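Local coordinates for protein Xyn30D (Paenibacillus barcinonensis, PDB 4QB6) that probably cleaves glucuronoxylan and, through its attached family 35 carbohydrate-binding module, binds aldouronic acid with calcium, at residues V91-A96 and L144-T149; E117-T122 and E152-D157. All coordinates share one frame; numbering follows the deposited sequence. Where two conformers were deposited one is given.

Contact 1: V91-A96 and L144-T149; sequences VKFRYA and LRIVTT
Thr148 OG1, hydrogen-bonded to both Ala70 O and Ser74 N, fixes the far end of the strand on which Ile146 meets Phe93. The two strands face each other across the beta-sandwich of this carbohydrate-binding module: 91-96 belongs to the four-stranded antiparallel sheet, 144-149 to the five-stranded one. No hydrogen bond joins them, and Phe93 CA stands 10.8 Å from Ile146 CA, a spacing that side chains from both sheets fill, meeting midway. The chains run in broadly the same direction but splay apart, Ala96 CA lying 17.8 Å from Thr149 CA, so contact is confined to their first halves. There every second side chain points inward.

Two residues earlier on each strand than Phe93 and Ile146, Val91 and Leu144 make a looser apolar pair. Leu144 is modelled in two conformers, and the approach of its CD1 to Val91 CG2, 4.2 Å in one of them, is therefore less certain.

Phe93 has CG anti to its carbonyl carbon (chi1 -61°), which sends the ring into the interior. Ile106, Ile133, Ile159 and Met156 also touch it, while Trp78 packs on both Ile146 and Leu144. Phe93 and Ile146 reach inward from opposite sheets and lie alongside one another, pointing opposite ways. Phe93 CE2 meets Ile146 CG2 at 4.0 Å, the methyl approaching the ring obliquely. Ile146 places CG1 between its backbone N and carbonyl carbon (chi1 67°), and its extended branch then brings CD1 to within 4.1 Å of the same Phe93 CE2; the ring corner thus lies against two methyls.

Contact 2: E117-T122 and E152-D157; sequences EPFTET and EGPNMD. With CA (calcium ion), chain D; CA (calcium ion), chain C; GCU (alpha-D-glucopyranuronic acid), chain B.
Pro154 and Met156 pack against Phe119 from a run of six residues that also reaches two calcium ions, through Glu152 at one end and Asp157 at the other. Pro154 CG sits 4.0 Å from Phe119 CD2, the proline and phenylalanine side chains lying nearly perpendicular. Met156 bends at chi2 and chi3 (60° and 64°), turning its terminal methyl back so that CE comes 3.9 Å from Phe119 CE2.

This apolar patch lies between edge strand 111-119 and the other sheet of the beta-sandwich, on the side of the module that carries the glycan site. Glu152 grips one calcium with both carboxylate oxygens; its OE1 also accepts a nearly straight hydrogen bond (177°) from Gly153 N on the anti lone pair. The same ion takes O4 and O6A of the glucuronic acid, with O6A 3.0 Å from Glu152 OE2, a closeness of carboxylates that the metal charge probably offsets. Asn67 and Phe68 complete its protein ligands. The side chain of Asn155 lies beside O3 and O4 of the sugar; an alanine here would probably leave both oxygens without that polar neighbour. Asp157 binds the second calcium through its backbone O and, at 2.3 Å, OD1.

Both contacts are buried and span the two sheets of the sandwich, but contact 1 lies almost at the centre of the chain, whereas contact 2 sits about 9 Å from it, toward the glycan-binding end. Contact 1 is purely apolar; contact 2 sets a similar apolar patch beside metal and sugar ligands. Strands 87-96 and 155-163 are neighbours in one sheet, and Met156 joins the patches, touching Phe93 and Tyr95 as well as Phe119. Phe119 itself meets the rings of Phe93 and Tyr95 edge-to-face. Polar links run between them too. Arg94 NH1 forms a salt bridge to Asp157 OD2 at 2.7 Å, and Tyr95 OH makes a probable hydrogen bond with Thr120 O.

Contact 1: V91-A96 and L144-T149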
ATOM      1  N   VAL A  91      -3.245  -9.305   0.074  1.00  9.19           N
ATOM      2  CA  VAL A  91      -2.521  -8.123   0.499  1.00  8.87           C
ATOM      3  C   VAL A  91      -3.546  -7.126   0.990  1.00  8.61           C
ATOM      4  O   VAL A  91      -4.391  -6.666   0.203  1.00  8.83           O
ATOM      5  CB  VAL A  91      -1.643  -7.530  -0.621  1.00  9.30           C
ATOM      6  CG1 VAL A  91      -0.942  -6.286  -0.134  1.00 10.10           C
ATOM      7  CG2 VAL A  91      -0.640  -8.569  -1.122  1.00  9.92           C
ATOM      8  N   LYS A  92      -3.517  -6.840   2.271  1.00  8.57           N
ATOM      9  CA  LYS A  92      -4.493  -5.995   2.931  1.00  8.89           C
ATOM     10  C   LYS A  92      -3.869  -4.676   3.288  1.00  8.24           C
ATOM     11  O   LYS A  92      -2.957  -4.609   4.112  1.00  8.96           O
ATOM     12  CB  LYS A  92      -5.049  -6.711   4.158  1.00 10.78           C
ATOM     13  CG  LYS A  92      -6.071  -5.884   4.937  1.00 12.45           C
ATOM     14  CD  LYS A  92      -6.710  -6.683   6.066  1.00 16.07           C
ATOM     15  CE  LYS A  92      -5.728  -7.118   7.112  1.00 18.37           C
ATOM     16  NZ  LYS A  92      -6.435  -7.929   8.153  1.00 22.49           N
ATOM     17  N   PHE A  93      -4.321  -3.608   2.653  1.00  7.67           N
ATOM     18  CA  PHE A  93      -3.852  -2.257   2.881  1.00  7.58           C
ATOM     19  C   PHE A  93      -4.657  -1.619   3.980  1.00  7.59           C
ATOM     20  O   PHE A  93      -5.895  -1.693   3.932  1.00  9.30           O
ATOM     21  CB  PHE A  93      -4.060  -1.400   1.616  1.00  8.09           C
ATOM     22  CG  PHE A  93      -3.325  -1.895   0.407  1.00  8.50           C
ATOM     23  CD1 PHE A  93      -3.902  -2.819  -0.450  1.00  9.37           C
ATOM     24  CD2 PHE A  93      -2.044  -1.451   0.121  1.00  8.65           C
ATOM     25  CE1 PHE A  93      -3.221  -3.252  -1.559  1.00 10.37           C
ATOM     26  CE2 PHE A  93      -1.368  -1.922  -0.984  1.00  9.22           C
ATOM     27  CZ  PHE A  93      -1.963  -2.828  -1.815  1.00  9.86           C
ATOM     28  N   ARG A  94      -4.024  -0.994   4.950  1.00  6.87           N
ATOM     29  CA  ARG A  94      -4.702  -0.163   5.953  1.00  6.84           C
ATOM     30  C   ARG A  94      -4.419   1.267   5.559  1.00  6.41           C
ATOM     31  O   ARG A  94      -3.246   1.671   5.447  1.00  6.96           O
ATOM     32  CB  ARG A  94      -4.221  -0.459   7.362  1.00  7.40           C
ATOM     33  CG  ARG A  94      -5.029   0.285   8.435  1.00  8.01           C
ATOM     34  CD  ARG A  94      -4.718  -0.255   9.819  1.00  8.80           C
ATOM     35  NE  ARG A  94      -5.612   0.275  10.871  1.00  9.49           N
ATOM     36  CZ  ARG A  94      -5.323   1.285  11.654  1.00  9.31           C
ATOM     37  NH1 ARG A  94      -4.217   1.966  11.505  1.00 10.20           N
ATOM     38  NH2 ARG A  94      -6.175   1.668  12.609  1.00  9.91           N
ATOM     39  N   TYR A  95      -5.475   2.047   5.329  1.00  6.32           N
ATOM     40  CA  TYR A  95      -5.359   3.366   4.701  1.00  6.40           C
ATOM     41  C   TYR A  95      -6.455   4.291   5.137  1.00  6.46           C
ATOM     42  O   TYR A  95      -7.487   3.830   5.641  1.00  6.90           O
ATOM     43  CB  TYR A  95      -5.384   3.224   3.154  1.00  6.81           C
ATOM     44  CG  TYR A  95      -6.756   2.923   2.594  1.00  7.34           C
ATOM     45  CD1 TYR A  95      -7.270   1.630   2.560  1.00  8.01           C
ATOM     46  CD2 TYR A  95      -7.563   3.942   2.112  1.00  7.48           C
ATOM     47  CE1 TYR A  95      -8.536   1.380   2.072  1.00  8.72           C
ATOM     48  CE2 TYR A  95      -8.821   3.690   1.617  1.00  8.26           C
ATOM     49  CZ  TYR A  95      -9.306   2.418   1.621  1.00  8.46           C
ATOM     50  OH  TYR A  95     -10.579   2.141   1.111  1.00 10.43           O
ATOM     51  N   ALA A  96      -6.275   5.584   4.903  1.00  6.49           N
ATOM     52  CA  ALA A  96      -7.313   6.568   5.189  1.00  6.97           C
ATOM     53  C   ALA A  96      -7.508   7.411   3.970  1.00  7.41           C
ATOM     54  O   ALA A  96      -6.559   7.729   3.245  1.00  7.45           O
ATOM     55  CB  ALA A  96      -6.926   7.408   6.394  1.00  7.16           C
ATOM     56  N   LEU A 144       6.975  -5.075  -3.897  0.50  8.58           N
ATOM     57  CA  LEU A 144       5.626  -4.639  -4.273  0.50  8.34           C
ATOM     58  C   LEU A 144       5.632  -3.134  -4.240  0.50  7.78           C
ATOM     59  O   LEU A 144       6.014  -2.535  -3.222  0.50  7.40           O
ATOM     60  CB  LEU A 144       4.605  -5.201  -3.290  0.50  8.81           C
ATOM     61  CG  LEU A 144       3.126  -5.010  -3.586  0.50  9.34           C
ATOM     62  CD1 LEU A 144       2.281  -6.130  -2.992  0.50  9.77           C
ATOM     63  CD2 LEU A 144       2.649  -3.668  -3.059  0.50  9.61           C
ATOM     64  N   ARG A 145       5.209  -2.520  -5.349  0.50  7.65           N
ATOM     65  CA  ARG A 145       5.169  -1.076  -5.443  0.50  7.98           C
ATOM     66  C   ARG A 145       3.747  -0.640  -5.798  0.50  7.63           C
ATOM     67  O   ARG A 145       3.011  -1.307  -6.546  0.50  7.31           O
ATOM     68  CB  ARG A 145       6.182  -0.553  -6.476  0.50  8.91           C
ATOM     69  CG  ARG A 145       6.270   0.964  -6.485  0.50  9.64           C
ATOM     70  CD  ARG A 145       7.463   1.446  -7.252  0.50 10.99           C
ATOM     71  NE  ARG A 145       7.285   0.936  -8.582  0.50 12.40           N
ATOM     72  CZ  ARG A 145       7.186   1.639  -9.702  0.50 14.32           C
ATOM     73  NH1 ARG A 145       7.269   2.960  -9.699  0.50 15.42           N
ATOM     74  NH2 ARG A 145       7.026   0.981 -10.839  0.50 15.70           N
ATOM     75  N   ILE A 146       3.342   0.464  -5.201  1.00  7.31           N
ATOM     76  CA  ILE A 146       2.053   1.099  -5.508  1.00  7.35           C
ATOM     77  C   ILE A 146       2.297   2.543  -5.928  1.00  6.93           C
ATOM     78  O   ILE A 146       3.113   3.228  -5.314  1.00  7.46           O
ATOM     79  CB  ILE A 146       1.101   0.953  -4.330  1.00  8.05           C
ATOM     80  CG1 ILE A 146       1.527   1.737  -3.079  1.00  8.38           C
ATOM     81  CG2 ILE A 146       0.930  -0.513  -4.000  1.00  9.04           C
ATOM     82  CD1 ILE A 146       0.588   1.554  -1.911  1.00  8.57           C
ATOM     83  N   VAL A 147       1.603   2.962  -6.979  1.00  6.81           N
ATOM     84  CA  VAL A 147       1.957   4.186  -7.693  1.00  7.53           C
ATOM     85  C   VAL A 147       0.702   4.958  -8.025  1.00  7.38           C
ATOM     86  O   VAL A 147      -0.262   4.402  -8.547  1.00  7.69           O
ATOM     87  CB  VAL A 147       2.721   3.863  -8.984  1.00  8.26           C
ATOM     88  CG1 VAL A 147       3.312   5.135  -9.574  1.00  8.88           C
ATOM     89  CG2 VAL A 147       3.851   2.863  -8.756  1.00  8.62           C
ATOM     90  N   THR A 148       0.723   6.277  -7.814  1.00  7.40           N
ATOM     91  CA  THR A 148      -0.393   7.125  -8.221  1.00  7.43           C
ATOM     92  C   THR A 148      -0.386   7.312  -9.748  1.00  7.38           C
ATOM     93  O   THR A 148       0.654   7.190 -10.387  1.00  8.36           O
ATOM     94  CB  THR A 148      -0.404   8.466  -7.462  1.00  7.32           C
ATOM     95  OG1 THR A 148       0.726   9.239  -7.858  1.00  7.35           O
ATOM     96  CG2 THR A 148      -0.417   8.271  -5.994  1.00  7.50           C
ATOM     97  N   THR A 149      -1.579   7.542 -10.294  1.00  7.96           N
ATOM     98  CA  THR A 149      -1.815   7.477 -11.740  1.00  9.16           C
ATOM     99  C   THR A 149      -2.677   8.615 -12.233  1.00  9.59           C
ATOM    100  O   THR A 149      -3.141   8.583 -13.376  1.00 11.21           O
ATOM    101  CB  THR A 149      -2.515   6.151 -12.115  1.00 10.07           C
ATOM    102  OG1 THR A 149      -3.785   6.120 -11.504  1.00 11.10           O
ATOM    103  CG2 THR A 149      -1.703   4.910 -11.684  1.00 10.80           C
TER

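Contact 2: E117-T122 and E152-D157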
ATOM      1  N   GLU A 117      -6.154   0.392  -9.627  1.00  9.75           N
ATOM      2  CA  GLU A 117      -6.936  -0.290  -8.604  1.00  9.22           C
ATOM      3  C   GLU A 117      -7.560   0.753  -7.672  1.00  8.78           C
ATOM      4  O   GLU A 117      -6.833   1.566  -7.103  1.00  8.69           O
ATOM      5  CB  GLU A 117      -6.010  -1.217  -7.840  1.00 10.55           C
ATOM      6  CG  GLU A 117      -6.716  -2.043  -6.775  1.00 11.87           C
ATOM      7  CD  GLU A 117      -7.679  -3.076  -7.330  1.00 13.77           C
ATOM      8  OE1 GLU A 117      -7.574  -3.446  -8.534  1.00 15.87           O
ATOM      9  OE2 GLU A 117      -8.555  -3.530  -6.563  1.00 16.22           O
ATOM     10  N   PRO A 118      -8.876   0.669  -7.435  0.50  8.37           N
ATOM     11  CA  PRO A 118      -9.559   1.689  -6.659  0.50  8.25           C
ATOM     12  C   PRO A 118      -9.355   1.528  -5.177  0.50  8.39           C
ATOM     13  O   PRO A 118      -9.415   0.404  -4.665  0.50  9.10           O
ATOM     14  CB  PRO A 118     -11.033   1.435  -6.975  0.50  8.24           C
ATOM     15  CG  PRO A 118     -11.111  -0.007  -7.371  0.50  8.27           C
ATOM     16  CD  PRO A 118      -9.807  -0.337  -7.992  0.50  8.26           C
ATOM     17  N   PHE A 119      -9.161   2.658  -4.498  1.00  8.11           N
ATOM     18  CA  PHE A 119      -9.246   2.749  -3.038  1.00  8.16           C
ATOM     19  C   PHE A 119     -10.384   3.724  -2.772  1.00  8.55           C
ATOM     20  O   PHE A 119     -10.303   4.901  -3.099  1.00  9.06           O
ATOM     21  CB  PHE A 119      -7.932   3.279  -2.458  1.00  8.00           C
ATOM     22  CG  PHE A 119      -6.833   2.263  -2.462  1.00  8.32           C
ATOM     23  CD1 PHE A 119      -6.245   1.837  -3.656  1.00  9.00           C
ATOM     24  CD2 PHE A 119      -6.393   1.680  -1.263  1.00  8.78           C
ATOM     25  CE1 PHE A 119      -5.253   0.865  -3.650  1.00  9.31           C
ATOM     26  CE2 PHE A 119      -5.403   0.737  -1.283  1.00  9.37           C
ATOM     27  CZ  PHE A 119      -4.843   0.334  -2.450  1.00  9.80           C
ATOM     28  N   THR A 120     -11.432   3.228  -2.121  1.00  8.88           N
ATOM     29  CA  THR A 120     -12.618   4.005  -1.871  1.00  9.46           C
ATOM     30  C   THR A 120     -12.524   4.750  -0.553  1.00  9.49           C
ATOM     31  O   THR A 120     -11.727   4.408   0.343  1.00  9.42           O
ATOM     32  CB  THR A 120     -13.883   3.149  -1.943  1.00 10.94           C
ATOM     33  OG1 THR A 120     -13.821   2.143  -0.938  1.00 13.55           O
ATOM     34  CG2 THR A 120     -14.056   2.553  -3.289  1.00 11.99           C
ATOM     35  N   GLU A 121     -13.297   5.817  -0.404  0.50  9.64           N
ATOM     36  CA  GLU A 121     -13.122   6.661   0.768  0.50 10.31           C
ATOM     37  C   GLU A 121     -13.411   5.891   2.058  0.50  9.78           C
ATOM     38  O   GLU A 121     -14.128   4.887   2.094  0.50 10.36           O
ATOM     39  CB  GLU A 121     -13.978   7.937   0.698  0.50 11.35           C
ATOM     40  CG  GLU A 121     -15.480   7.677   0.728  0.50 12.79           C
ATOM     41  CD  GLU A 121     -16.307   8.949   0.647  0.50 14.47           C
ATOM     42  OE1 GLU A 121     -16.256   9.642  -0.394  0.50 15.39           O
ATOM     43  OE2 GLU A 121     -17.046   9.230   1.609  0.50 16.48           O
ATOM     44  N   THR A 122     -12.801   6.394   3.118  1.00  9.22           N
ATOM     45  CA  THR A 122     -13.071   5.940   4.474  1.00  9.38           C
ATOM     46  C   THR A 122     -13.891   6.986   5.227  1.00  9.87           C
ATOM     47  O   THR A 122     -14.409   6.655   6.298  1.00 11.63           O
ATOM     48  CB  THR A 122     -11.765   5.637   5.229  1.00  9.00           C
ATOM     49  OG1 THR A 122     -11.043   6.850   5.424  1.00  8.69           O
ATOM     50  CG2 THR A 122     -10.942   4.586   4.535  1.00  9.19           C
ATOM     51  N   GLU A 152      -3.964  10.979  -7.278  1.00  7.85           N
ATOM     52  CA  GLU A 152      -3.225  11.034  -6.004  1.00  8.00           C
ATOM     53  C   GLU A 152      -3.479   9.706  -5.262  1.00  7.78           C
ATOM     54  O   GLU A 152      -3.792   8.688  -5.894  1.00  8.15           O
ATOM     55  CB  GLU A 152      -3.554  12.322  -5.219  1.00  8.88           C
ATOM     56  CG  GLU A 152      -2.347  13.051  -4.649  1.00  9.45           C
ATOM     57  CD  GLU A 152      -2.244  13.067  -3.140  1.00  9.56           C
ATOM     58  OE1 GLU A 152      -2.480  12.021  -2.490  1.00  9.15           O
ATOM     59  OE2 GLU A 152      -1.889  14.115  -2.555  1.00  9.78           O
ATOM     60  N   GLY A 153      -3.272   9.675  -3.959  1.00  7.72           N
ATOM     61  CA  GLY A 153      -3.406   8.396  -3.256  1.00  7.60           C
ATOM     62  C   GLY A 153      -4.001   8.535  -1.896  1.00  7.47           C
ATOM     63  O   GLY A 153      -4.007   9.604  -1.310  1.00  7.61           O
ATOM     64  N   PRO A 154      -4.456   7.425  -1.317  1.00  7.51           N
ATOM     65  CA  PRO A 154      -4.848   7.427   0.079  1.00  7.53           C
ATOM     66  C   PRO A 154      -3.633   7.586   0.980  1.00  7.33           C
ATOM     67  O   PRO A 154      -2.526   7.258   0.572  1.00  7.94           O
ATOM     68  CB  PRO A 154      -5.459   6.050   0.245  1.00  8.03           C
ATOM     69  CG  PRO A 154      -4.679   5.196  -0.680  1.00  8.63           C
ATOM     70  CD  PRO A 154      -4.392   6.073  -1.876  1.00  7.95           C
ATOM     71  N   ASN A 155      -3.814   8.051   2.203  1.00  6.96           N
ATOM     72  CA  ASN A 155      -2.735   7.992   3.153  1.00  6.84           C
ATOM     73  C   ASN A 155      -2.558   6.523   3.560  1.00  6.97           C
ATOM     74  O   ASN A 155      -3.548   5.844   3.878  1.00  8.19           O
ATOM     75  CB  ASN A 155      -2.999   8.843   4.369  1.00  6.90           C
ATOM     76  CG  ASN A 155      -2.913  10.321   4.098  1.00  7.57           C
ATOM     77  OD1 ASN A 155      -2.399  10.767   3.074  1.00  7.88           O
ATOM     78  ND2 ASN A 155      -3.366  11.104   5.064  1.00  8.20           N
ATOM     79  N   MET A 156      -1.344   5.997   3.544  1.00  6.70           N
ATOM     80  CA  MET A 156      -1.113   4.562   3.611  1.00  6.85           C
ATOM     81  C   MET A 156      -0.395   4.201   4.881  1.00  6.83           C
ATOM     82  O   MET A 156       0.715   4.688   5.141  1.00  6.96           O
ATOM     83  CB  MET A 156      -0.285   4.106   2.405  1.00  7.93           C
ATOM     84  CG  MET A 156      -0.144   2.599   2.283  1.00  8.93           C
ATOM     85  SD  MET A 156      -1.685   1.706   2.114  1.00 10.99           S
ATOM     86  CE  MET A 156      -2.321   2.278   0.611  1.00 11.08           C
ATOM     87  N   ASP A 157      -1.007   3.353   5.699  1.00  6.48           N
ATOM     88  CA  ASP A 157      -0.432   3.003   7.005  1.00  7.46           C
ATOM     89  C   ASP A 157       0.478   1.800   6.948  1.00  7.49           C
ATOM     90  O   ASP A 157       1.595   1.845   7.475  1.00  7.85           O
ATOM     91  CB  ASP A 157      -1.559   2.769   8.012  1.00  7.89           C
ATOM     92  CG  ASP A 157      -1.066   2.575   9.416  1.00  8.73           C
ATOM     93  OD1 ASP A 157       0.061   2.970   9.752  1.00  8.82           O
ATOM     94  OD2 ASP A 157      -1.866   2.010  10.184  1.00 10.64           O
TER
HETATM   95 CA    CA D 204       2.315   2.811   9.765  1.00  8.45          CA
HETATM   96 CA    CA C 203      -1.707  13.145  -0.331  1.00  8.23          CA
HETATM   97  C1  GCU B   2      -4.744  16.779   3.259  1.00 17.30           C
HETATM   98  C2  GCU B   2      -4.272  15.834   4.333  1.00 16.50           C
HETATM   99  C3  GCU B   2      -3.225  14.871   3.819  1.00 16.47           C
HETATM  100  C4  GCU B   2      -3.764  14.166   2.503  1.00 13.77           C
HETATM  101  C5  GCU B   2      -4.124  15.244   1.500  1.00 14.37           C
HETATM  102  C6  GCU B   2      -4.640  14.704   0.231  1.00 13.87           C
HETATM  103  O2  GCU B   2      -3.833  16.583   5.496  1.00 18.07           O
HETATM  104  O3  GCU B   2      -2.859  13.851   4.743  1.00 15.22           O
HETATM  105  O4  GCU B   2      -2.685  13.389   1.940  1.00 10.35           O
HETATM  106  O5  GCU B   2      -5.134  16.013   2.121  1.00 16.25           O
HETATM  107  O6A GCU B   2      -3.941  13.900  -0.402  1.00 10.58           O
HETATM  108  O6B GCU B   2      -5.739  15.053  -0.182  1.00 16.45           O
HETATM  109  O   HOH W   1      -2.023  10.790   0.299  1.00  8.50           O
HETATM  110  O   HOH W   2      -0.873  15.386  -0.033  1.00 12.71           O